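Local coordinates for uracil-DNA glycosylase (Nitratifractor salsuginis, PDB 5X3G), which belongs to the uracil-DNA glycosylase family, with an alpha/beta fold in which helices flank a central parallel sheet of four strands, at residues D40-W45 and A170-S175; E99-R104 and L143-L148. All blocks are in the same frame, centred on the assembly; numbering follows the deposited sequence.

Contact 1 (D40-W45 and A170-S175)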
loop_
_atom_site.group_PDB
_atom_site.type_symbol
_atom_site.label_atom_id
_atom_site.label_comp_id
_atom_site.label_asym_id
_atom_site.label_seq_id
_atom_site.Cartn_x
_atom_site.Cartn_y
_atom_site.Cartn_z
ATOM N N ASP A 40 20.541 -8.346 -12.833
ATOM C CA ASP A 40 20.965 -9.543 -12.106
ATOM C C ASP A 40 21.711 -9.201 -10.820
ATOM O O ASP A 40 21.458 -9.809 -9.771
ATOM C CB ASP A 40 21.831 -10.424 -13.008
ATOM C CG ASP A 40 21.009 -11.349 -13.882
ATOM O OD1 ASP A 40 20.542 -12.390 -13.371
ATOM O OD2 ASP A 40 20.825 -11.038 -15.077
ATOM N N SER A 41 22.642 -8.245 -10.877
ATOM C CA SER A 41 23.380 -7.873 -9.673
ATOM C C SER A 41 22.441 -7.343 -8.597
ATOM O O SER A 41 22.600 -7.662 -7.412
ATOM C CB SER A 41 24.454 -6.837 -10.007
ATOM N N TYR A 42 21.450 -6.540 -8.994
ATOM C CA TYR A 42 20.459 -6.056 -8.040
ATOM C C TYR A 42 19.725 -7.215 -7.377
ATOM O O TYR A 42 19.456 -7.182 -6.169
ATOM C CB TYR A 42 19.474 -5.122 -8.743
ATOM C CG TYR A 42 18.646 -4.273 -7.805
ATOM C CD1 TYR A 42 19.085 -3.018 -7.405
ATOM C CD2 TYR A 42 17.427 -4.727 -7.318
ATOM C CE1 TYR A 42 18.334 -2.238 -6.547
ATOM C CE2 TYR A 42 16.668 -3.954 -6.459
ATOM C CZ TYR A 42 17.127 -2.711 -6.076
ATOM O OH TYR A 42 16.378 -1.935 -5.225
ATOM N N LEU A 43 19.403 -8.257 -8.149
ATOM C CA LEU A 43 18.722 -9.416 -7.582
ATOM C C LEU A 43 19.625 -10.174 -6.617
ATOM O O LEU A 43 19.157 -10.682 -5.592
ATOM C CB LEU A 43 18.233 -10.339 -8.697
ATOM C CG LEU A 43 16.929 -9.921 -9.377
ATOM C CD1 LEU A 43 16.596 -10.852 -10.531
ATOM C CD2 LEU A 43 15.802 -9.902 -8.362
ATOM N N GLU A 44 20.921 -10.269 -6.929
ATOM C CA GLU A 44 21.844 -10.932 -6.013
ATOM C C GLU A 44 21.971 -10.161 -4.704
ATOM O O GLU A 44 21.929 -10.753 -3.617
ATOM C CB GLU A 44 23.213 -11.098 -6.676
ATOM N N TRP A 45 22.124 -8.835 -4.791
ATOM C CA TRP A 45 22.151 -8.010 -3.587
ATOM C C TRP A 45 20.873 -8.170 -2.778
ATOM O O TRP A 45 20.913 -8.252 -1.545
ATOM C CB TRP A 45 22.351 -6.541 -3.957
ATOM C CG TRP A 45 22.055 -5.621 -2.816
ATOM C CD1 TRP A 45 22.780 -5.479 -1.672
ATOM C CD2 TRP A 45 20.937 -4.731 -2.694
ATOM N NE1 TRP A 45 22.195 -4.547 -0.850
ATOM C CE2 TRP A 45 21.060 -4.075 -1.454
ATOM C CE3 TRP A 45 19.848 -4.422 -3.516
ATOM C CZ2 TRP A 45 20.139 -3.129 -1.016
ATOM C CZ3 TRP A 45 18.933 -3.483 -3.078
ATOM C CH2 TRP A 45 19.084 -2.848 -1.840
ATOM N N ALA A 170 8.790 1.201 -5.604
ATOM C CA ALA A 170 9.930 0.353 -5.289
ATOM C C ALA A 170 9.622 -0.404 -4.005
ATOM O O ALA A 170 9.035 0.155 -3.075
ATOM C CB ALA A 170 11.218 1.169 -5.132
ATOM N N LEU A 171 10.015 -1.674 -3.952
ATOM C CA LEU A 171 9.661 -2.537 -2.832
ATOM C C LEU A 171 10.680 -2.516 -1.699
ATOM O O LEU A 171 10.458 -3.181 -0.681
ATOM C CB LEU A 171 9.470 -3.980 -3.314
ATOM C CG LEU A 171 8.411 -4.216 -4.391
ATOM C CD1 LEU A 171 8.192 -5.709 -4.594
ATOM C CD2 LEU A 171 7.103 -3.514 -4.049
ATOM N N LEU A 172 11.782 -1.781 -1.836
ATOM C CA LEU A 172 12.779 -1.740 -0.776
ATOM C C LEU A 172 13.336 -0.332 -0.642
ATOM O O LEU A 172 13.267 0.480 -1.566
ATOM C CB LEU A 172 13.904 -2.762 -1.019
ATOM C CG LEU A 172 14.794 -2.680 -2.266
ATOM C CD1 LEU A 172 15.862 -1.597 -2.152
ATOM C CD2 LEU A 172 15.427 -4.037 -2.536
ATOM N N PHE A 173 13.909 -0.067 0.532
ATOM C CA PHE A 173 14.463 1.231 0.894
ATOM C C PHE A 173 15.834 1.011 1.516
ATOM O O PHE A 173 15.994 0.124 2.359
ATOM C CB PHE A 173 13.536 1.957 1.880
ATOM C CG PHE A 173 14.115 3.221 2.467
ATOM C CD1 PHE A 173 13.841 4.450 1.893
ATOM C CD2 PHE A 173 14.901 3.184 3.611
ATOM C CE1 PHE A 173 14.353 5.613 2.430
ATOM C CE2 PHE A 173 15.421 4.344 4.152
ATOM C CZ PHE A 173 15.143 5.560 3.561
ATOM N N THR A 174 16.814 1.816 1.109
ATOM C CA THR A 174 18.142 1.789 1.713
ATOM C C THR A 174 18.455 3.089 2.441
ATOM O O THR A 174 18.786 3.076 3.631
ATOM C CB THR A 174 19.212 1.501 0.648
ATOM O OG1 THR A 174 19.123 2.468 -0.406
ATOM C CG2 THR A 174 19.026 0.111 0.068
ATOM N N SER A 175 18.358 4.223 1.750
ATOM C CA SER A 175 18.497 5.527 2.378
ATOM C C SER A 175 17.649 6.521 1.602
ATOM O O SER A 175 17.248 6.266 0.464
ATOM C CB SER A 175 19.959 5.986 2.429
ATOM O OG SER A 175 20.476 6.187 1.126
#
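On the loop that leaves the outer strand 164-168 of the parallel sheet of this alpha/beta fold, Leu172 meets Tyr42 and Trp45, which stand one turn apart on helix 40-48. The contact thus joins an early helix to a loop at the edge of the core sheet. The leucine comes head-on toward both aromatics, and its two methyls straddle the corner between them: CD1 lies at the indole edge, 3.5 Å from Trp45 CH2, and beside the tyrosine hydroxyl, while CD2 lies obliquely to the Tyr42 ring, 4.1 Å from Tyr42 CE2, and near Trp45 CZ3. The two aromatics also brace each other, with Trp45 CE3 4.0 Å above the centre of the Tyr42 ring. Tyrosine suits its place because an apolar ring packs beside the leucine while OH, 3.4 Å from Leu172 CG, bonds to His182 ND1 and Trp186 NE1 of helix 179-196. Thr174 divides its work similarly: OG1 bonds to Glu178 and to His182 NE2, so this histidine links polar ends on both segments. With OG1 between the backbone N and the carbonyl carbon (chi1 56°), the threonine methyl CG2 is placed 3.5 Å from Trp45 CH2, at the indole edge.

Contact 2 (E99-R104 and L143-L148); sequences EIFSPR and LDKTLL
The ammonium nitrogen of Lys145, whose alkyl chain lies against Phe101, is gripped by backbone carbonyls. NZ gives a short hydrogen bond of 2.6 Å to Leu143 O, reaching it 24° out of the carbonyl plane. It also bonds to Ile140 O and, weakly, to Ala141 O, at the C-terminal end of helix 137-141. The negative end of the helix dipole would be expected to favour the positive charge there. A bend at the last torsion (chi4 50°) turns NZ toward these oxygens, while the methylenes before it remain beside the aromatic ring. A long, flexible lysine can therefore serve both partners.

CD of Lys145 sits over one face of Phe101, 3.6 Å from the ring centroid and 17° off the normal, a clear CH-pi contact. CE follows toward the rim, 3.5 Å from Phe101 CD1. NZ itself is farther from the ring, so any cation-pi attraction is weak at most. The opposite face of the phenyl receives Ile100 CG2, 3.6 Å above its plane, so the ring is sandwiched between a methyl and a methylene, which should limit its rotation. At its far end, CZ of Phe101 lies 4.3 Å from Leu148 CD1; this buried leucine continues inward to Leu124 of helix 114-126.

Local turns shape both segments. Asp144 OD1 accepts from Thr146 N at 3.2 Å in an Asx turn, and from Thr146 OG1 on the same face of the carboxylate plane. Lys145 to Leu148 then form a beta turn that sets these two side chains toward Phe101. Across from it, Ser102 OG accepts from Arg104 N at 3.0 Å, an ST turn at the tip of the small beta hairpin of strands 101-102 and 105-106, against which the loop between helices 137-141 and 152-161 packs.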
loop_
_atom_site.group_PDB
_atom_site.type_symbol
_atom_site.label_atom_id
_atom_site.label_comp_id
_atom_site.label_asym_id
_atom_site.label_seq_id
_atom_site.Cartn_x
_atom_site.Cartn_y
_atom_site.Cartn_z
ATOM N N GLU A 99 -2.288 0.080 17.759
ATOM C CA GLU A 99 -3.625 0.498 18.154
ATOM C C GLU A 99 -4.042 1.741 17.377
ATOM O O GLU A 99 -3.255 2.673 17.193
ATOM C CB GLU A 99 -3.683 0.774 19.658
ATOM C CG GLU A 99 -3.569 -0.466 20.549
ATOM C CD GLU A 99 -2.194 -1.100 20.505
ATOM O OE1 GLU A 99 -1.195 -0.351 20.461
ATOM O OE2 GLU A 99 -2.108 -2.347 20.507
ATOM N N ILE A 100 -5.293 1.746 16.914
ATOM C CA ILE A 100 -5.797 2.889 16.159
ATOM C C ILE A 100 -6.256 3.997 17.096
ATOM O O ILE A 100 -5.975 5.178 16.865
ATOM C CB ILE A 100 -6.932 2.447 15.216
ATOM C CG1 ILE A 100 -6.426 1.416 14.205
ATOM C CG2 ILE A 100 -7.540 3.653 14.504
ATOM C CD1 ILE A 100 -5.361 1.943 13.270
ATOM N N PHE A 101 -6.959 3.638 18.165
ATOM C CA PHE A 101 -7.593 4.599 19.050
ATOM C C PHE A 101 -6.932 4.596 20.423
ATOM O O PHE A 101 -6.173 3.692 20.788
ATOM C CB PHE A 101 -9.091 4.302 19.186
ATOM C CG PHE A 101 -9.845 4.395 17.890
ATOM C CD1 PHE A 101 -10.206 5.626 17.368
ATOM C CD2 PHE A 101 -10.190 3.251 17.190
ATOM C CE1 PHE A 101 -10.897 5.715 16.172
ATOM C CE2 PHE A 101 -10.880 3.335 15.992
ATOM C CZ PHE A 101 -11.236 4.569 15.484
ATOM N N SER A 102 -7.238 5.640 21.182
ATOM C CA SER A 102 -6.824 5.794 22.568
ATOM C C SER A 102 -8.018 6.332 23.345
ATOM O O SER A 102 -9.018 6.727 22.731
ATOM C CB SER A 102 -5.620 6.733 22.672
ATOM O OG SER A 102 -6.028 8.089 22.622
ATOM N N PRO A 103 -7.975 6.351 24.682
ATOM C CA PRO A 103 -9.052 7.025 25.425
ATOM C C PRO A 103 -9.213 8.480 25.033
ATOM O O PRO A 103 -10.278 9.070 25.257
ATOM C CB PRO A 103 -8.602 6.885 26.885
ATOM C CG PRO A 103 -7.800 5.636 26.897
ATOM C CD PRO A 103 -7.062 5.625 25.583
ATOM N N ARG A 104 -8.184 9.061 24.419
ATOM C CA ARG A 104 -8.147 10.496 24.173
ATOM C C ARG A 104 -8.606 10.831 22.760
ATOM O O ARG A 104 -8.855 12.000 22.441
ATOM C CB ARG A 104 -6.727 10.988 24.428
ATOM C CG ARG A 104 -6.262 10.706 25.847
ATOM C CD ARG A 104 -4.859 10.116 25.879
ATOM N NE ARG A 104 -3.841 11.005 25.335
ATOM C CZ ARG A 104 -2.998 10.669 24.363
ATOM N NH1 ARG A 104 -2.096 11.541 23.938
ATOM N NH2 ARG A 104 -3.056 9.461 23.819
ATOM N N LEU A 143 -16.853 8.872 20.143
ATOM C CA LEU A 143 -17.431 7.857 19.269
ATOM C C LEU A 143 -17.564 6.506 19.959
ATOM O O LEU A 143 -16.662 6.058 20.674
ATOM C CB LEU A 143 -16.600 7.696 17.996
ATOM C CG LEU A 143 -17.171 8.310 16.718
ATOM C CD1 LEU A 143 -18.490 7.631 16.394
ATOM C CD2 LEU A 143 -17.378 9.791 16.848
ATOM N N ASP A 144 -18.703 5.860 19.724
ATOM C CA ASP A 144 -18.891 4.443 20.010
ATOM C C ASP A 144 -18.087 3.651 18.985
ATOM O O ASP A 144 -18.426 3.638 17.797
ATOM C CB ASP A 144 -20.375 4.091 19.950
ATOM C CG ASP A 144 -20.671 2.678 20.418
ATOM O OD1 ASP A 144 -19.737 1.856 20.508
ATOM O OD2 ASP A 144 -21.854 2.384 20.687
ATOM N N LYS A 145 -17.022 2.993 19.436
ATOM C CA LYS A 145 -16.103 2.292 18.548
ATOM C C LYS A 145 -16.226 0.777 18.661
ATOM O O LYS A 145 -15.314 0.055 18.246
ATOM C CB LYS A 145 -14.665 2.723 18.838
ATOM C CG LYS A 145 -14.444 4.221 18.776
ATOM C CD LYS A 145 -13.064 4.587 19.287
ATOM C CE LYS A 145 -12.967 6.073 19.546
ATOM N NZ LYS A 145 -14.113 6.557 20.370
ATOM N N THR A 146 -17.338 0.280 19.208
ATOM C CA THR A 146 -17.465 -1.157 19.431
ATOM C C THR A 146 -17.530 -1.939 18.124
ATOM O O THR A 146 -17.164 -3.120 18.096
ATOM C CB THR A 146 -18.698 -1.450 20.283
ATOM O OG1 THR A 146 -19.863 -0.917 19.642
ATOM C CG2 THR A 146 -18.549 -0.832 21.670
ATOM N N LEU A 147 -17.985 -1.311 17.041
ATOM C CA LEU A 147 -18.049 -1.976 15.746
ATOM C C LEU A 147 -16.817 -1.734 14.886
ATOM O O LEU A 147 -16.656 -2.407 13.860
ATOM C CB LEU A 147 -19.289 -1.520 14.967
ATOM C CG LEU A 147 -20.666 -1.665 15.624
ATOM C CD1 LEU A 147 -21.761 -1.220 14.669
ATOM C CD2 LEU A 147 -20.898 -3.091 16.076
ATOM N N LEU A 148 -15.955 -0.803 15.270
ATOM C CA LEU A 148 -14.847 -0.391 14.423
ATOM C C LEU A 148 -13.591 -1.199 14.726
ATOM O O LEU A 148 -13.449 -1.800 15.793
ATOM C CB LEU A 148 -14.561 1.100 14.603
ATOM C CG LEU A 148 -15.750 2.037 14.390
ATOM C CD1 LEU A 148 -15.324 3.495 14.540
ATOM C CD2 LEU A 148 -16.388 1.788 13.037
#

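In the fold
Contacts 1 and 2 lie on opposite sides of the chain's centre, with their own centres about 39 Å apart and their nearest atoms about 22 Å apart, so neither touches the other. Both are peripheral: contact 1 is centred about 19 Å from the middle of the chain and contact 2 about 23 Å. In sequence, both segments of contact 2 fall between helix 40-48 and loop 170-175. The chain passes through the inner strand 73-77 before reaching 99-104, and after 143-148 it runs through helix 152-161 into the outer strand 164-168, which leads directly to 170-175. The chain thus passes through strands of the sheet on its way from each contact to the other.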